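Local structure of glutathione S-transferase, N-terminal domain protein (Pseudomonas putida, 4NAX) at residues Ser35-Glu40 with Ala92-Leu97; Phe7-Lys12 with Ile63-Asn68. The protein probably acts as a glutathione transferase, and binds one molecule of oxidized glutathione disulfide per subunit. All coordinates share one frame; numbering follows the deposited sequence.

Contact 1: Ser35-Glu40 with Ala92-Leu97; sequences SIMLEE and AILQYL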
# COMPACT_ATOMS: atom_id res chain seq x y z
N SER A 35 15.51 3.89 5.25
CA SER A 35 16.95 4.05 5.44
C SER A 35 17.76 3.42 4.29
O SER A 35 18.74 4.02 3.83
CB SER A 35 17.38 3.54 6.81
OG SER A 35 16.85 2.24 7.00
N ILE A 36 17.35 2.25 3.81
CA ILE A 36 18.01 1.67 2.66
C ILE A 36 17.93 2.63 1.47
O ILE A 36 18.92 2.88 0.78
CB ILE A 36 17.43 0.29 2.29
CG1 ILE A 36 17.80 -0.73 3.36
CG2 ILE A 36 17.94 -0.15 0.93
CD1 ILE A 36 17.07 -2.04 3.23
N MET A 37 16.74 3.17 1.20
CA MET A 37 16.58 4.08 0.09
C MET A 37 17.53 5.29 0.21
O MET A 37 18.18 5.66 -0.76
CB MET A 37 15.13 4.55 0.03
CG MET A 37 14.83 5.54 -1.08
SD MET A 37 15.07 4.82 -2.71
CE MET A 37 14.40 6.15 -3.70
N LEU A 38 17.58 5.90 1.39
CA LEU A 38 18.42 7.06 1.60
C LEU A 38 19.90 6.71 1.41
O LEU A 38 20.65 7.49 0.79
CB LEU A 38 18.18 7.63 2.99
CG LEU A 38 16.81 8.31 3.13
CD1 LEU A 38 16.42 8.44 4.60
CD2 LEU A 38 16.82 9.67 2.45
N GLU A 39 20.30 5.54 1.90
CA GLU A 39 21.67 5.08 1.68
C GLU A 39 21.97 4.85 0.21
O GLU A 39 23.07 5.15 -0.27
CB GLU A 39 21.95 3.79 2.49
CG GLU A 39 21.92 3.98 4.00
CD GLU A 39 23.08 4.77 4.54
OE1 GLU A 39 24.20 4.66 4.00
OE2 GLU A 39 22.88 5.51 5.53
N GLU A 40 21.03 4.27 -0.53
CA GLU A 40 21.22 3.99 -1.97
C GLU A 40 21.40 5.28 -2.78
O GLU A 40 22.22 5.31 -3.68
CB GLU A 40 20.03 3.23 -2.56
CG GLU A 40 19.88 1.80 -2.08
CD GLU A 40 20.84 0.79 -2.73
OE1 GLU A 40 21.84 1.15 -3.41
OE2 GLU A 40 20.62 -0.43 -2.52
N ALA A 92 4.92 5.65 0.35
CA ALA A 92 4.82 7.04 -0.11
C ALA A 92 6.18 7.72 -0.04
O ALA A 92 6.57 8.46 -0.94
CB ALA A 92 3.78 7.83 0.67
N ILE A 93 6.91 7.49 1.05
CA ILE A 93 8.26 8.02 1.21
C ILE A 93 9.19 7.49 0.13
O ILE A 93 9.98 8.26 -0.41
CB ILE A 93 8.79 7.74 2.63
CG1 ILE A 93 7.93 8.46 3.68
CG2 ILE A 93 10.25 8.16 2.73
CD1 ILE A 93 8.12 7.92 5.09
N LEU A 94 9.11 6.20 -0.19
CA LEU A 94 9.94 5.68 -1.27
C LEU A 94 9.68 6.39 -2.58
O LEU A 94 10.61 6.75 -3.31
CB LEU A 94 9.71 4.18 -1.45
CG LEU A 94 10.26 3.26 -0.36
CD1 LEU A 94 9.88 1.81 -0.65
CD2 LEU A 94 11.78 3.37 -0.23
N GLN A 95 8.41 6.58 -2.92
CA GLN A 95 8.08 7.24 -4.17
C GLN A 95 8.56 8.70 -4.14
O GLN A 95 9.14 9.18 -5.11
CB GLN A 95 6.59 7.13 -4.46
CG GLN A 95 6.20 7.78 -5.77
CD GLN A 95 4.78 7.48 -6.21
OE1 GLN A 95 4.02 6.76 -5.57
NE2 GLN A 95 4.43 8.01 -7.35
N TYR A 96 8.31 9.39 -3.04
CA TYR A 96 8.79 10.76 -2.87
C TYR A 96 10.32 10.86 -3.09
O TYR A 96 10.80 11.70 -3.86
CB TYR A 96 8.45 11.29 -1.47
CG TYR A 96 9.11 12.61 -1.17
CD1 TYR A 96 8.76 13.76 -1.86
CD2 TYR A 96 10.13 12.72 -0.23
CE1 TYR A 96 9.39 14.97 -1.62
CE2 TYR A 96 10.75 13.93 0.02
CZ TYR A 96 10.37 15.06 -0.68
OH TYR A 96 10.95 16.29 -0.44
N LEU A 97 11.07 9.99 -2.43
CA LEU A 97 12.52 10.03 -2.53
C LEU A 97 13.02 9.67 -3.91
O LEU A 97 14.01 10.24 -4.38
CB LEU A 97 13.18 9.14 -1.48
CG LEU A 97 13.00 9.60 -0.04
CD1 LEU A 97 13.57 8.55 0.91
CD2 LEU A 97 13.66 10.95 0.22
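M37 reaches from helix 31-41 between L94 and L97 of helix 90-101, and these apolar contacts carry most of the interface. M37 CB sits 3.6 Å from L94 CD2, where the two side chains meet at a slant. Further out, M37 CG lies 3.8 Å from L97 CD1. Here the side chains run past each other in opposite directions. The methionine leaves its helix with CG anti to the backbone N (chi1 179°) and then bends at chi2 (64°). The bend carries the methyl CE onto the backbone of the other helix, 3.8 Å from L97 C and 3.9 Å from L94 O. An alanine here would keep the CB contact with L94 but would probably open a gap beside L97 CD1 and over the backbone at L97 C and L94 O, with L38 still on L97.

A further apolar contact is L38 on L97. L38 points off to one side of the interface, yet its CD2 methyl comes 3.8 Å from L97 CD1. The two leucines cross at about a right angle.

The axes of segments 35-40 and 92-97 run nearly parallel, 11° apart, and 10.3 Å from each other at closest approach. Both helices belong to the thioredoxin-like N-terminal domain and pack together beside its sheet. M37 and L94 also rest on I180 of helix 180-193, facing the C-terminal helical region. L94 touches L119 of helix 109-137 as well. Y96 OH bonds to D76 OD2 of strand 73-76; Q95, pointing away from segment 35-40, bonds through OE1 to Q95 NE2 of the second subunit.

Contact 2: Phe7-Lys12 with Ile63-Asn68; sequences FPITRK and ISLSAN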
# COMPACT_ATOMS: atom_id res chain seq x y z
N PHE A 7 7.15 22.26 13.50
CA PHE A 7 6.71 20.88 13.57
C PHE A 7 7.02 20.34 14.96
O PHE A 7 8.19 20.17 15.31
CB PHE A 7 7.44 20.08 12.50
CG PHE A 7 7.05 20.50 11.12
CD1 PHE A 7 7.67 21.58 10.51
CD2 PHE A 7 6.04 19.83 10.44
CE1 PHE A 7 7.28 22.00 9.25
CE2 PHE A 7 5.64 20.24 9.18
CZ PHE A 7 6.27 21.32 8.58
N PRO A 8 5.97 20.04 15.77
CA PRO A 8 6.22 19.60 17.14
C PRO A 8 7.06 18.34 17.29
O PRO A 8 7.66 18.12 18.34
CB PRO A 8 4.81 19.38 17.70
CG PRO A 8 3.96 20.34 16.93
CD PRO A 8 4.54 20.36 15.54
N ILE A 9 7.13 17.51 16.26
CA ILE A 9 7.98 16.33 16.34
C ILE A 9 9.43 16.70 16.71
O ILE A 9 10.13 15.93 17.39
CB ILE A 9 7.89 15.50 15.04
CG1 ILE A 9 8.49 14.10 15.26
CG2 ILE A 9 8.54 16.20 13.87
CD1 ILE A 9 8.11 13.09 14.20
N THR A 10 9.86 17.89 16.27
CA THR A 10 11.24 18.32 16.50
C THR A 10 11.51 18.71 17.95
O THR A 10 12.66 18.85 18.34
CB THR A 10 11.64 19.48 15.57
OG1 THR A 10 10.87 20.66 15.90
CG2 THR A 10 11.45 19.10 14.09
N ARG A 11 10.45 18.88 18.74
CA ARG A 11 10.62 19.12 20.17
C ARG A 11 11.12 17.85 20.85
O ARG A 11 11.92 17.90 21.78
CB ARG A 11 9.30 19.57 20.81
CG ARG A 11 8.84 20.94 20.36
CD ARG A 11 7.46 21.26 20.89
NE ARG A 11 6.76 22.20 20.01
CZ ARG A 11 5.45 22.39 19.99
NH1 ARG A 11 4.63 21.69 20.78
NH2 ARG A 11 4.93 23.29 19.15
N LYS A 12 10.64 16.71 20.36
CA LYS A 12 11.00 15.44 20.96
C LYS A 12 12.27 14.83 20.36
O LYS A 12 13.04 14.19 21.08
CB LYS A 12 9.80 14.49 20.87
CG LYS A 12 9.99 13.17 21.58
CD LYS A 12 8.66 12.45 21.65
CE LYS A 12 8.78 11.08 22.30
NZ LYS A 12 8.99 11.19 23.77
N ILE A 63 2.84 11.81 16.70
CA ILE A 63 1.59 11.73 15.98
C ILE A 63 1.29 13.03 15.23
O ILE A 63 0.62 12.99 14.19
CB ILE A 63 0.45 11.32 16.94
CG1 ILE A 63 0.67 9.86 17.37
CG2 ILE A 63 -0.93 11.48 16.32
CD1 ILE A 63 -0.23 9.39 18.48
N SER A 64 1.77 14.17 15.74
CA SER A 64 1.55 15.45 15.07
C SER A 64 2.06 15.45 13.64
O SER A 64 1.57 16.20 12.80
CB SER A 64 2.18 16.61 15.85
OG SER A 64 3.59 16.63 15.81
N LEU A 65 3.07 14.63 13.36
CA LEU A 65 3.52 14.45 12.00
C LEU A 65 2.99 13.13 11.43
O LEU A 65 2.41 13.10 10.35
CB LEU A 65 5.02 14.51 11.93
CG LEU A 65 5.55 14.48 10.50
CD1 LEU A 65 6.81 15.28 10.36
CD2 LEU A 65 5.74 13.05 10.03
N SER A 66 3.17 12.05 12.18
CA SER A 66 2.85 10.72 11.67
C SER A 66 1.50 10.28 12.23
O SER A 66 1.41 9.66 13.29
CB SER A 66 3.98 9.79 12.05
OG SER A 66 3.86 8.60 11.31
N ALA A 67 0.43 10.65 11.51
CA ALA A 67 -0.92 10.64 12.06
C ALA A 67 -1.42 9.25 12.43
O ALA A 67 -2.26 9.10 13.31
CB ALA A 67 -1.92 11.28 11.09
N ASN A 68 -0.91 8.23 11.75
CA ASN A 68 -1.28 6.84 12.02
C ASN A 68 -0.44 6.20 13.11
O ASN A 68 -0.56 5.00 13.34
CB ASN A 68 -1.23 6.09 10.69
CG ASN A 68 -1.74 4.67 10.77
OD1 ASN A 68 -2.78 4.38 11.36
ND2 ASN A 68 -1.03 3.77 10.11
O HOH W 1 5.28 17.53 13.80
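I9 and L65 form the apolar part of this contact, and P8 and S64 form its more open part. The I9 side chain can be followed outwards. Its CB bond is directed at segment 63-68 and splits into two branches. The short branch, CG2, lies between the backbone N and the carbonyl carbon and comes 4.0 Å from L65 CD1. The long branch starts with CG1 anti to the backbone N (chi1 -165°). It stays extended, and its tip CD1 ends 4.1 Å from L65 CB. One branch thus meets a methyl of the leucine and the other its CB. Beyond L65 lies the sheet: its side chain touches A73 and L75 of strand 73-76 and P86 of strand 85-88, while I9 touches Y24 of strand 21-25.

In the thioredoxin-like fold of this domain, helix 60-65 connects the outer strand 45-49 to strand 73-76. Segment 7-12 precedes the first strand, 21-25, and packs against S64 and L65 of that helix.

The polar side is joined by water. One water accepts from I9 N at 3.1 Å and donates to S64 OG at 2.8 Å. S64 OG also bonds to E61 O one turn back in its own helix, which holds the hydroxyl in place. The same OG lies 3.6 Å from P8 CB. On the opposite side of that carbon, R11 lays the face of its guanidinium over P8 CB, with R11 CZ 3.8 Å from it. The turn carrying P8 and I9 is closed at F7 O, which accepts from both T10 N and T10 OG1, the latter at 2.8 Å. T10 OG1 also has L4 O as a hydrogen-bond partner.

How the contacts relate
Contact 1 is core and contact 2 lies nearer the surface. Their centres are about 20 Å apart, and their nearest atoms about 8 Å, so they do not touch. They join different helices, but the segments alternate along the chain, and strand 73-76 borders both. Contact 1 pairs two regular helices through apolar side chains and a methionine methyl laid on the backbone. Contact 2 pairs a short, weakly bonded helix with helix 60-65, and adds a bridging water to its apolar patch. Both also reach the second subunit, in both cases through residues that take no part in the contact itself: contact 1 through A92, Q95 and Y96, contact 2 through A67 and N68.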